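Local atomic coordinates of glycerate dehydrogenase (PDB entry 6P2I), a protein that probably reduces acyclic imino acids to amino acids with NADPH, using the fold of the D-isomer specific 2-hydroxyacid dehydrogenases. Residues A48-T53 against K67-I72; I72-D77 against V91-Q96. All coordinates share one frame; numbering follows the deposited sequence. Where two conformers were deposited one is given.

Contact 1: residues A48-T53 against K67-I72; sequences AIVEWT and KYLITI. With DAR (D-arginine), chain D.
Ala48 N bonds Tyr68 O in a parallel pairing of strands 48-50 and 68-71. Four backbone hydrogen bonds join residues 48-53 to 67-72: this one, Ile70 N to Ala48 O, Val50 N to Ile70 O and, just past the strand, Ile72 N to Val50 O, nearly straight at 172°. The axes of strands 48-50 and 68-71 approach to 4.7 Å, the two ends of a beta-alpha-beta unit whose connection holds helix 57-60. On the face of Ala48 and Val50, one methyl, Leu69 CD1, serves both neighbours: it lies 3.7 Å from Ala48 CB and 3.8 Å from Val50 CG1. Ile49 and Ile70 occupy the other face, where helix 280-298 packs.

Past the strand end, Glu51 can be followed outward. CB touches Ile72 CG2 at 3.5 Å; CG rests on the same methyl at 3.6 Å and also lies over a face of the Trp52 ring, toward its rim. The chain is extended, CG anti to the backbone N (chi1 177°), which carries the carboxylate beyond Ile72 to the ligand. CD comes 3.2 Å from NH2 of the D-arginine guanidinium, and OE1 accepts a hydrogen bond from that NH2, 2.9 Å long and close to linear. Thr10 OG1 also bonds OE1, and Tyr5 OH bonds OE2, so both oxygens have protein partners that restrain rotation of the group. Ile72 CG2 approaches the same ligand NH2 to 3.6 Å, an apolar flank to that hydrogen bond. Such a carboxylate at the C-terminal end of a parallel sheet is consistent with recognition of a cationic substrate tail.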
ATOM      1  N   ALA A  48     -26.635 -25.194 -10.757  1.00 22.01           N
ATOM      2  CA  ALA A  48     -25.234 -25.526 -10.537  1.00 18.96           C
ATOM      3  C   ALA A  48     -24.484 -24.279 -10.101  1.00 19.72           C
ATOM      4  O   ALA A  48     -24.820 -23.170 -10.517  1.00 22.40           O
ATOM      5  CB  ALA A  48     -24.572 -26.096 -11.793  1.00 23.51           C
ATOM      6  N   ILE A  49     -23.463 -24.484  -9.268  1.00 22.19           N
ATOM      7  CA  ILE A  49     -22.541 -23.433  -8.829  1.00 21.63           C
ATOM      8  C   ILE A  49     -21.139 -23.875  -9.219  1.00 22.81           C
ATOM      9  O   ILE A  49     -20.769 -25.034  -9.004  1.00 21.11           O
ATOM     10  CB  ILE A  49     -22.618 -23.193  -7.315  1.00 17.63           C
ATOM     11  CG1 ILE A  49     -24.061 -22.937  -6.876  1.00 22.86           C
ATOM     12  CG2 ILE A  49     -21.689 -22.007  -6.919  1.00 17.14           C
ATOM     13  CD1 ILE A  49     -24.315 -23.266  -5.421  1.00 24.30           C
ATOM     14  N   VAL A  50     -20.352 -22.964  -9.782  1.00 21.26           N
ATOM     15  CA  VAL A  50     -19.038 -23.330 -10.291  1.00 17.27           C
ATOM     16  C   VAL A  50     -18.016 -22.289  -9.846  1.00 18.61           C
ATOM     17  O   VAL A  50     -18.323 -21.092  -9.770  1.00 20.90           O
ATOM     18  CB  VAL A  50     -19.060 -23.481 -11.828  1.00 22.00           C
ATOM     19  CG1 VAL A  50     -19.422 -22.153 -12.504  1.00 23.71           C
ATOM     20  CG2 VAL A  50     -17.733 -24.016 -12.337  1.00 21.87           C
ATOM     21  N   GLU A  51     -16.809 -22.754  -9.523  1.00 18.05           N
ATOM     22  CA  GLU A  51     -15.718 -21.862  -9.116  1.00 17.53           C
ATOM     23  C   GLU A  51     -14.480 -21.974  -9.990  1.00 22.45           C
ATOM     24  O   GLU A  51     -13.799 -20.965 -10.231  1.00 24.10           O
ATOM     25  CB  GLU A  51     -15.320 -22.128  -7.656  1.00 23.34           C
ATOM     26  CG  GLU A  51     -14.134 -21.255  -7.210  1.00 19.95           C
ATOM     27  CD  GLU A  51     -13.914 -21.206  -5.716  1.00 24.89           C
ATOM     28  OE1 GLU A  51     -12.872 -20.647  -5.303  1.00 22.35           O
ATOM     29  OE2 GLU A  51     -14.762 -21.704  -4.955  1.00 20.76           O
ATOM     30  N   TRP A  52     -14.168 -23.178 -10.483  1.00 19.62           N
ATOM     31  CA  TRP A  52     -12.887 -23.447 -11.125  1.00 19.64           C
ATOM     32  C   TRP A  52     -12.997 -24.037 -12.516  1.00 25.51           C
ATOM     33  O   TRP A  52     -12.031 -23.948 -13.281  1.00 26.50           O
ATOM     34  CB  TRP A  52     -12.062 -24.441 -10.292  1.00 23.98           C
ATOM     35  CG  TRP A  52     -11.845 -24.042  -8.875  1.00 24.21           C
ATOM     36  CD1 TRP A  52     -12.575 -24.429  -7.782  1.00 21.53           C
ATOM     37  CD2 TRP A  52     -10.820 -23.173  -8.389  1.00 23.37           C
ATOM     38  NE1 TRP A  52     -12.050 -23.857  -6.644  1.00 21.82           N
ATOM     39  CE2 TRP A  52     -10.978 -23.077  -6.994  1.00 21.72           C
ATOM     40  CE3 TRP A  52      -9.782 -22.461  -9.007  1.00 25.62           C
ATOM     41  CZ2 TRP A  52     -10.134 -22.293  -6.197  1.00 20.93           C
ATOM     42  CZ3 TRP A  52      -8.942 -21.689  -8.218  1.00 25.97           C
ATOM     43  CH2 TRP A  52      -9.121 -21.616  -6.827  1.00 23.65           C
ATOM     44  N   THR A  53     -14.108 -24.669 -12.857  1.00 23.54           N
ATOM     45  CA  THR A  53     -14.137 -25.589 -13.979  1.00 25.33           C
ATOM     46  C   THR A  53     -14.580 -24.883 -15.246  1.00 22.24           C
ATOM     47  O   THR A  53     -15.643 -24.258 -15.277  1.00 27.56           O
ATOM     48  CB  THR A  53     -15.069 -26.757 -13.657  1.00 26.96           C
ATOM     49  OG1 THR A  53     -14.583 -27.401 -12.479  1.00 24.04           O
ATOM     50  CG2 THR A  53     -15.133 -27.754 -14.810  1.00 27.26           C
ATOM     51  N   LYS A  67     -30.742 -25.984 -15.562  1.00 27.42           N
ATOM     52  CA  LYS A  67     -31.452 -24.784 -15.977  1.00 27.01           C
ATOM     53  C   LYS A  67     -30.774 -23.488 -15.566  1.00 28.59           C
ATOM     54  O   LYS A  67     -31.036 -22.456 -16.195  1.00 29.87           O
ATOM     55  CB  LYS A  67     -32.884 -24.777 -15.419  1.00 30.05           C
ATOM     56  CG  LYS A  67     -33.811 -25.825 -16.044  1.00 37.59           C
ATOM     57  CD  LYS A  67     -33.824 -25.712 -17.558  1.00 45.83           C
ATOM     58  CE  LYS A  67     -34.472 -24.405 -18.001  1.00 61.28           C
ATOM     59  NZ  LYS A  67     -34.331 -24.168 -19.465  1.00 67.42           N
ATOM     60  N   TYR A  68     -29.906 -23.506 -14.555  1.00 27.33           N
ATOM     61  CA  TYR A  68     -29.367 -22.278 -13.976  1.00 24.85           C
ATOM     62  C   TYR A  68     -27.962 -22.544 -13.463  1.00 21.12           C
ATOM     63  O   TYR A  68     -27.751 -23.470 -12.667  1.00 24.74           O
ATOM     64  CB  TYR A  68     -30.268 -21.777 -12.849  1.00 22.43           C
ATOM     65  CG  TYR A  68     -29.889 -20.424 -12.254  1.00 26.57           C
ATOM     66  CD1 TYR A  68     -29.369 -19.392 -13.040  1.00 23.90           C
ATOM     67  CD2 TYR A  68     -30.082 -20.181 -10.905  1.00 21.52           C
ATOM     68  CE1 TYR A  68     -29.037 -18.145 -12.461  1.00 24.82           C
ATOM     69  CE2 TYR A  68     -29.771 -18.967 -10.337  1.00 21.62           C
ATOM     70  CZ  TYR A  68     -29.255 -17.956 -11.106  1.00 24.50           C
ATOM     71  OH  TYR A  68     -28.961 -16.759 -10.481  1.00 23.92           O
ATOM     72  N   LEU A  69     -27.008 -21.745 -13.938  1.00 24.18           N
ATOM     73  CA  LEU A  69     -25.611 -21.834 -13.534  1.00 21.87           C
ATOM     74  C   LEU A  69     -25.215 -20.536 -12.860  1.00 21.21           C
ATOM     75  O   LEU A  69     -25.459 -19.454 -13.406  1.00 24.81           O
ATOM     76  CB  LEU A  69     -24.705 -22.092 -14.737  1.00 24.32           C
ATOM     77  CG  LEU A  69     -23.202 -22.138 -14.466  1.00 24.70           C
ATOM     78  CD1 LEU A  69     -22.856 -23.325 -13.587  1.00 22.56           C
ATOM     79  CD2 LEU A  69     -22.428 -22.210 -15.774  1.00 29.56           C
ATOM     80  N   ILE A  70     -24.605 -20.649 -11.681  1.00 19.05           N
ATOM     81  CA  ILE A  70     -24.081 -19.512 -10.931  1.00 19.77           C
ATOM     82  C   ILE A  70     -22.570 -19.658 -10.864  1.00 24.65           C
ATOM     83  O   ILE A  70     -22.069 -20.686 -10.391  1.00 22.96           O
ATOM     84  CB  ILE A  70     -24.671 -19.449  -9.515  1.00 20.71           C
ATOM     85  CG1 ILE A  70     -26.197 -19.325  -9.570  1.00 23.76           C
ATOM     86  CG2 ILE A  70     -24.005 -18.317  -8.700  1.00 18.02           C
ATOM     87  CD1 ILE A  70     -26.871 -19.676  -8.261  1.00 23.97           C
ATOM     88  N   THR A  71     -21.838 -18.637 -11.323  1.00 20.05           N
ATOM     89  CA  THR A  71     -20.414 -18.578 -11.027  1.00 22.63           C
ATOM     90  C   THR A  71     -20.258 -17.944  -9.658  1.00 20.82           C
ATOM     91  O   THR A  71     -20.913 -16.940  -9.365  1.00 20.37           O
ATOM     92  CB  THR A  71     -19.631 -17.779 -12.080  1.00 22.57           C
ATOM     93  OG1 THR A  71     -20.051 -16.403 -12.088  1.00 23.24           O
ATOM     94  CG2 THR A  71     -19.805 -18.407 -13.469  1.00 22.56           C
ATOM     95  N   ILE A  72     -19.456 -18.578  -8.794  1.00 18.14           N
ATOM     96  CA  ILE A  72     -19.154 -17.983  -7.502  1.00 18.12           C
ATOM     97  C   ILE A  72     -18.280 -16.763  -7.695  1.00 18.75           C
ATOM     98  O   ILE A  72     -18.198 -15.919  -6.803  1.00 20.71           O
ATOM     99  CB  ILE A  72     -18.480 -19.004  -6.559  1.00 17.51           C
ATOM    100  CG1 ILE A  72     -18.666 -18.588  -5.089  1.00 20.70           C
ATOM    101  CG2 ILE A  72     -17.002 -19.140  -6.885  1.00 21.81           C
ATOM    102  CD1 ILE A  72     -20.113 -18.630  -4.629  1.00 24.56           C
TER
HETATM  103  N   DAR D 402     -11.313 -14.237 -10.539  1.00 31.15           N
HETATM  104  CA  DAR D 402     -11.891 -13.427  -9.466  1.00 34.85           C
HETATM  105  CB  DAR D 402     -11.594 -14.027  -8.083  1.00 33.00           C
HETATM  106  CG  DAR D 402     -12.203 -15.416  -7.873  1.00 36.64           C
HETATM  107  CD  DAR D 402     -12.255 -15.794  -6.395  1.00 36.52           C
HETATM  108  NE  DAR D 402     -12.933 -17.053  -6.084  1.00 26.49           N
HETATM  109  CZ  DAR D 402     -14.009 -17.075  -5.291  1.00 24.93           C
HETATM  110  NH1 DAR D 402     -14.760 -15.978  -5.142  1.00 23.02           N
HETATM  111  NH2 DAR D 402     -14.355 -18.186  -4.641  1.00 23.36           N
HETATM  112  C   DAR D 402     -13.374 -13.207  -9.703  1.00 26.12           C
HETATM  113  O   DAR D 402     -14.186 -13.058  -8.768  1.00 33.46           O
HETATM  114  OXT DAR D 402     -13.757 -13.166 -10.871  1.00 30.18           O

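Contact 2: residues I72-D77 against V91-Q96; sequences ITTSYD and VSNCPQ. With DAR (D-arginine), chain D; NAP (NADP nicotinamide-adenine-dinucleotide phosphate), chain C.
The backbones of Thr74 and Pro95 come nearest, 4.9 Å between their CA atoms, where two loops meet without a strand ladder; the main-chain bond between them, Cys94 N to Thr73 O, is long at 3.3 Å and enters from above the carbonyl plane. Side chains supply the firmer links. Thr74 OG1 donates to Cys94 O over 2.7 Å, in the carbonyl plane. A return grip comes from Asn93, whose ND2 reaches Thr74 O at 3.0 Å on a lone pair, with that oxygen only 3° out of the amide plane. Asn93 CG stands between its own backbone N and carbonyl carbon (chi1 67°), a torsion that turns the amide toward the loop. The same ND2 lies at the edge of the Tyr76 ring, the two planes 73° apart.

Held in this way, the loop offers two consecutive amides to the D-arginine carboxylate: Thr74 N to O at 2.9 Å and Ser75 N to OXT at 2.6 Å. Thr73 CG2 packs on the ligand CG at 3.5 Å, while its OG1 donates to Ser75 O and also bonds Tyr78 OH. Thr74 CG2, anti to the backbone N, faces O1N of the NADP pyrophosphate. A valine in place of Thr74 would probably leave Cys94 O without this hydroxyl donor, with Asn93 and the long Cys94 N bond alone linking the two loops here by hydrogen bonds.

Asn286 and Glu289 of helix 280-298 pack against Cys94, and Asn286 ND2 also bonds Ile72 O. Tyr76 touches Val81 of helix 81-86, so the junction lies between these two helices, beyond the ends of strands 68-71 and 90-92.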
ATOM      1  N   ILE A  72     -19.456 -18.578  -8.794  1.00 18.14           N
ATOM      2  CA  ILE A  72     -19.154 -17.983  -7.502  1.00 18.12           C
ATOM      3  C   ILE A  72     -18.280 -16.763  -7.695  1.00 18.75           C
ATOM      4  O   ILE A  72     -18.198 -15.919  -6.803  1.00 20.71           O
ATOM      5  CB  ILE A  72     -18.480 -19.004  -6.559  1.00 17.51           C
ATOM      6  CG1 ILE A  72     -18.666 -18.588  -5.089  1.00 20.70           C
ATOM      7  CG2 ILE A  72     -17.002 -19.140  -6.885  1.00 21.81           C
ATOM      8  CD1 ILE A  72     -20.113 -18.630  -4.629  1.00 24.56           C
ATOM      9  N   THR A  73     -17.659 -16.643  -8.861  1.00 18.69           N
ATOM     10  CA  THR A  73     -16.754 -15.560  -9.210  1.00 20.64           C
ATOM     11  C   THR A  73     -17.504 -14.399  -9.849  1.00 20.26           C
ATOM     12  O   THR A  73     -18.627 -14.544 -10.335  1.00 19.36           O
ATOM     13  CB  THR A  73     -15.700 -16.074 -10.187  1.00 24.69           C
ATOM     14  OG1 THR A  73     -16.364 -16.654 -11.321  1.00 23.98           O
ATOM     15  CG2 THR A  73     -14.840 -17.125  -9.516  1.00 27.70           C
ATOM     16  N   THR A  74     -16.859 -13.221  -9.848  1.00 18.20           N
ATOM     17  CA  THR A  74     -17.344 -12.139 -10.702  1.00 18.57           C
ATOM     18  C   THR A  74     -17.005 -12.408 -12.160  1.00 19.79           C
ATOM     19  O   THR A  74     -17.802 -12.115 -13.062  1.00 22.64           O
ATOM     20  CB  THR A  74     -16.736 -10.812 -10.246  1.00 17.50           C
ATOM     21  OG1 THR A  74     -17.143 -10.575  -8.902  1.00 20.16           O
ATOM     22  CG2 THR A  74     -17.194  -9.653 -11.152  1.00 20.08           C
ATOM     23  N   SER A  75     -15.828 -12.967 -12.413  1.00 23.38           N
ATOM     24  CA  SER A  75     -15.458 -13.343 -13.769  0.52 23.32           C
ATOM     25  C   SER A  75     -16.299 -14.523 -14.249  1.00 25.72           C
ATOM     26  O   SER A  75     -16.720 -15.379 -13.466  1.00 24.97           O
ATOM     27  CB  SER A  75     -13.970 -13.691 -13.830  0.52 27.41           C
ATOM     28  OG  SER A  75     -13.674 -14.550 -14.909  0.52 27.64           O
ATOM     29  N   TYR A  76     -16.549 -14.551 -15.544  1.00 22.48           N
ATOM     30  CA  TYR A  76     -17.210 -15.700 -16.149  1.00 22.95           C
ATOM     31  C   TYR A  76     -16.543 -16.049 -17.473  1.00 25.25           C
ATOM     32  O   TYR A  76     -17.170 -16.641 -18.358  1.00 27.95           O
ATOM     33  CB  TYR A  76     -18.710 -15.445 -16.318  1.00 23.22           C
ATOM     34  CG  TYR A  76     -19.031 -14.119 -16.954  1.00 30.09           C
ATOM     35  CD1 TYR A  76     -19.042 -13.984 -18.330  1.00 30.06           C
ATOM     36  CD2 TYR A  76     -19.305 -12.995 -16.177  1.00 26.31           C
ATOM     37  CE1 TYR A  76     -19.323 -12.774 -18.924  1.00 35.91           C
ATOM     38  CE2 TYR A  76     -19.596 -11.780 -16.767  1.00 29.71           C
ATOM     39  CZ  TYR A  76     -19.603 -11.680 -18.140  1.00 34.55           C
ATOM     40  OH  TYR A  76     -19.892 -10.482 -18.748  1.00 43.68           O
ATOM     41  N   ASP A  77     -15.259 -15.709 -17.605  1.00 24.48           N
ATOM     42  CA  ASP A  77     -14.542 -15.895 -18.857  1.00 25.74           C
ATOM     43  C   ASP A  77     -14.211 -17.351 -19.126  1.00 30.18           C
ATOM     44  O   ASP A  77     -13.815 -17.682 -20.247  1.00 39.25           O
ATOM     45  CB  ASP A  77     -13.253 -15.058 -18.860  1.00 28.14           C
ATOM     46  CG  ASP A  77     -12.337 -15.372 -17.688  1.00 40.78           C
ATOM     47  OD1 ASP A  77     -12.689 -16.219 -16.844  1.00 50.71           O
ATOM     48  OD2 ASP A  77     -11.253 -14.761 -17.602  1.00 53.19           O
ATOM     49  N   VAL A  91     -27.505 -17.908 -16.643  1.00 25.64           N
ATOM     50  CA  VAL A  91     -26.232 -17.738 -15.947  1.00 23.64           C
ATOM     51  C   VAL A  91     -26.280 -16.462 -15.125  1.00 23.66           C
ATOM     52  O   VAL A  91     -26.671 -15.408 -15.636  1.00 27.12           O
ATOM     53  CB  VAL A  91     -25.040 -17.653 -16.920  1.00 27.76           C
ATOM     54  CG1 VAL A  91     -23.718 -17.594 -16.141  1.00 28.16           C
ATOM     55  CG2 VAL A  91     -25.064 -18.793 -17.883  1.00 32.12           C
ATOM     56  N   SER A  92     -25.849 -16.556 -13.869  1.00 22.99           N
ATOM     57  CA  SER A  92     -25.610 -15.398 -13.015  1.00 20.98           C
ATOM     58  C   SER A  92     -24.191 -15.468 -12.484  1.00 21.49           C
ATOM     59  O   SER A  92     -23.625 -16.552 -12.335  1.00 22.41           O
ATOM     60  CB  SER A  92     -26.576 -15.344 -11.806  1.00 21.44           C
ATOM     61  OG  SER A  92     -27.911 -15.061 -12.180  1.00 25.10           O
ATOM     62  N   ASN A  93     -23.620 -14.303 -12.158  1.00 20.41           N
ATOM     63  CA  ASN A  93     -22.373 -14.275 -11.410  1.00 20.42           C
ATOM     64  C   ASN A  93     -22.639 -13.721 -10.014  1.00 22.02           C
ATOM     65  O   ASN A  93     -23.784 -13.462  -9.631  1.00 21.68           O
ATOM     66  CB  ASN A  93     -21.299 -13.476 -12.161  1.00 23.03           C
ATOM     67  CG  ASN A  93     -21.611 -11.989 -12.263  1.00 27.74           C
ATOM     68  OD1 ASN A  93     -22.739 -11.542 -12.040  1.00 25.70           O
ATOM     69  ND2 ASN A  93     -20.602 -11.217 -12.637  1.00 24.17           N
ATOM     70  N   CYS A  94     -21.562 -13.555  -9.246  1.00 21.38           N
ATOM     71  CA  CYS A  94     -21.603 -12.834  -7.980  1.00 17.93           C
ATOM     72  C   CYS A  94     -20.845 -11.539  -8.227  1.00 19.41           C
ATOM     73  O   CYS A  94     -19.608 -11.550  -8.332  1.00 19.69           O
ATOM     74  CB  CYS A  94     -20.977 -13.644  -6.840  1.00 17.85           C
ATOM     75  SG  CYS A  94     -21.934 -15.174  -6.510  1.00 20.70           S
ATOM     76  N   PRO A  95     -21.540 -10.422  -8.375  1.00 19.71           N
ATOM     77  CA  PRO A  95     -20.963  -9.279  -9.095  1.00 20.96           C
ATOM     78  C   PRO A  95     -20.184  -8.276  -8.270  1.00 20.19           C
ATOM     79  O   PRO A  95     -19.430  -7.504  -8.866  1.00 20.34           O
ATOM     80  CB  PRO A  95     -22.199  -8.596  -9.682  1.00 21.95           C
ATOM     81  CG  PRO A  95     -23.285  -8.894  -8.703  1.00 23.17           C
ATOM     82  CD  PRO A  95     -22.998 -10.284  -8.189  1.00 23.80           C
ATOM     83  N   GLN A  96     -20.389  -8.202  -6.956  1.00 17.10           N
ATOM     84  CA  GLN A  96     -19.791  -7.093  -6.204  1.00 18.64           C
ATOM     85  C   GLN A  96     -19.026  -7.502  -4.953  1.00 20.80           C
ATOM     86  O   GLN A  96     -18.433  -6.631  -4.305  1.00 21.65           O
ATOM     87  CB  GLN A  96     -20.874  -6.074  -5.811  1.00 22.44           C
ATOM     88  CG  GLN A  96     -21.708  -5.572  -6.972  1.00 30.42           C
ATOM     89  CD  GLN A  96     -22.467  -4.298  -6.648  1.00 27.80           C
ATOM     90  OE1 GLN A  96     -22.108  -3.557  -5.727  1.00 29.10           O
ATOM     91  NE2 GLN A  96     -23.515  -4.026  -7.419  1.00 32.05           N
TER
HETATM   92  N   DAR D 402     -11.313 -14.237 -10.539  1.00 31.15           N
HETATM   93  CA  DAR D 402     -11.891 -13.427  -9.466  1.00 34.85           C
HETATM   94  CB  DAR D 402     -11.594 -14.027  -8.083  1.00 33.00           C
HETATM   95  CG  DAR D 402     -12.203 -15.416  -7.873  1.00 36.64           C
HETATM   96  CD  DAR D 402     -12.255 -15.794  -6.395  1.00 36.52           C
HETATM   97  NE  DAR D 402     -12.933 -17.053  -6.084  1.00 26.49           N
HETATM   98  CZ  DAR D 402     -14.009 -17.075  -5.291  1.00 24.93           C
HETATM   99  NH1 DAR D 402     -14.760 -15.978  -5.142  1.00 23.02           N
HETATM  100  NH2 DAR D 402     -14.355 -18.186  -4.641  1.00 23.36           N
HETATM  101  C   DAR D 402     -13.374 -13.207  -9.703  1.00 26.12           C
HETATM  102  O   DAR D 402     -14.186 -13.058  -8.768  1.00 33.46           O
HETATM  103  OXT DAR D 402     -13.757 -13.166 -10.871  1.00 30.18           O
HETATM  104  PA  NAP C 401     -17.728  -4.580 -14.342  1.00 21.62           P
HETATM  105  O1A NAP C 401     -18.453  -5.421 -15.372  1.00 22.64           O
HETATM  106  O2A NAP C 401     -18.515  -3.869 -13.280  1.00 21.02           O
HETATM  107  O5B NAP C 401     -16.878  -3.479 -15.129  1.00 22.26           O
HETATM  108  C5B NAP C 401     -16.170  -3.803 -16.321  1.00 22.60           C
HETATM  109  C4B NAP C 401     -15.666  -2.495 -16.917  1.00 23.10           C
HETATM  110  O4B NAP C 401     -14.873  -2.821 -18.061  1.00 25.29           O
HETATM  111  C3B NAP C 401     -16.806  -1.603 -17.416  1.00 21.31           C
HETATM  112  O3B NAP C 401     -16.398  -0.224 -17.330  1.00 23.54           O
HETATM  113  C2B NAP C 401     -16.921  -1.966 -18.876  1.00 24.59           C
HETATM  114  O2B NAP C 401     -17.477  -0.926 -19.666  1.00 24.99           O
HETATM  115  C1B NAP C 401     -15.448  -2.154 -19.190  1.00 26.11           C
HETATM  116  N9A NAP C 401     -15.261  -2.907 -20.440  1.00 24.92           N
HETATM  117  C8A NAP C 401     -15.822  -4.087 -20.770  1.00 26.79           C
HETATM  118  N7A NAP C 401     -15.432  -4.460 -22.014  1.00 25.88           N
HETATM  119  C5A NAP C 401     -14.628  -3.487 -22.484  1.00 30.94           C
HETATM  120  C6A NAP C 401     -13.872  -3.243 -23.728  1.00 32.67           C
HETATM  121  N6A NAP C 401     -13.911  -4.137 -24.744  1.00 31.48           N
HETATM  122  N1A NAP C 401     -13.149  -2.107 -23.803  1.00 30.10           N
HETATM  123  C2A NAP C 401     -13.099  -1.206 -22.797  1.00 31.41           C
HETATM  124  N3A NAP C 401     -13.757  -1.353 -21.632  1.00 25.00           N
HETATM  125  C4A NAP C 401     -14.523  -2.465 -21.440  1.00 25.99           C
HETATM  126  O3  NAP C 401     -16.581  -5.546 -13.744  1.00 20.57           O
HETATM  127  PN  NAP C 401     -15.883  -5.461 -12.298  1.00 21.00           P
HETATM  128  O1N NAP C 401     -16.828  -5.960 -11.234  1.00 22.24           O
HETATM  129  O2N NAP C 401     -15.260  -4.095 -12.113  1.00 20.02           O
HETATM  130  O5D NAP C 401     -14.739  -6.574 -12.478  1.00 21.87           O
HETATM  131  C5D NAP C 401     -13.742  -6.423 -13.495  1.00 21.60           C
HETATM  132  C4D NAP C 401     -12.838  -7.648 -13.541  1.00 23.08           C
HETATM  133  O4D NAP C 401     -12.106  -7.735 -12.322  1.00 23.54           O
HETATM  134  C3D NAP C 401     -13.575  -8.978 -13.602  1.00 24.46           C
HETATM  135  O3D NAP C 401     -13.992  -9.318 -14.933  1.00 26.25           O
HETATM  136  C2D NAP C 401     -12.543  -9.942 -13.035  1.00 23.48           C
HETATM  137  O2D NAP C 401     -11.817 -10.551 -14.110  1.00 25.44           O
HETATM  138  C1D NAP C 401     -11.623  -9.065 -12.182  1.00 21.91           C
HETATM  139  N1N NAP C 401     -11.666  -9.486 -10.776  1.00 24.53           N
HETATM  140  C2N NAP C 401     -10.523  -9.824 -10.153  1.00 24.42           C
HETATM  141  C3N NAP C 401     -10.525 -10.247  -8.827  1.00 22.20           C
HETATM  142  C7N NAP C 401      -9.236 -10.649  -8.155  1.00 24.82           C
HETATM  143  O7N NAP C 401      -9.280 -11.303  -7.123  1.00 26.71           O
HETATM  144  N7N NAP C 401      -8.058 -10.343  -8.718  1.00 21.84           N
HETATM  145  C4N NAP C 401     -11.742 -10.316  -8.143  1.00 25.25           C
HETATM  146  C5N NAP C 401     -12.919  -9.970  -8.812  1.00 22.28           C
HETATM  147  C6N NAP C 401     -12.845  -9.549 -10.135  1.00 23.32           C
HETATM  148  P2B NAP C 401     -19.065  -0.722 -19.875  1.00 26.02           P
HETATM  149  O1X NAP C 401     -19.589  -2.059 -20.370  1.00 27.02           O
HETATM  150  O2X NAP C 401     -19.604  -0.371 -18.514  1.00 30.92           O
HETATM  151  O3X NAP C 401     -19.139   0.422 -20.850  1.00 27.96           O

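Both contacts are buried and reach the same parallel sheet, contact 1 within it and contact 2 past the ends of strands 68-71 and 90-92, their centres 9 Å apart. Contact 1 joins neighbouring strands in regular register, with aliphatic groups on both faces; in contact 2 hydroxyl and amide side chains replace that regularity. Strand 68-71 connects them: Thr71 N lies 2.9 Å from Ser92 O, a probable hydrogen bond to the neighbouring strand 90-92, and Ile72 is common to both. The polar ends of D-arginine are met differently: its guanidinium by a carboxylate in contact 1, its carboxylate by backbone amides in contact 2, the one of the pair that also borders NADP.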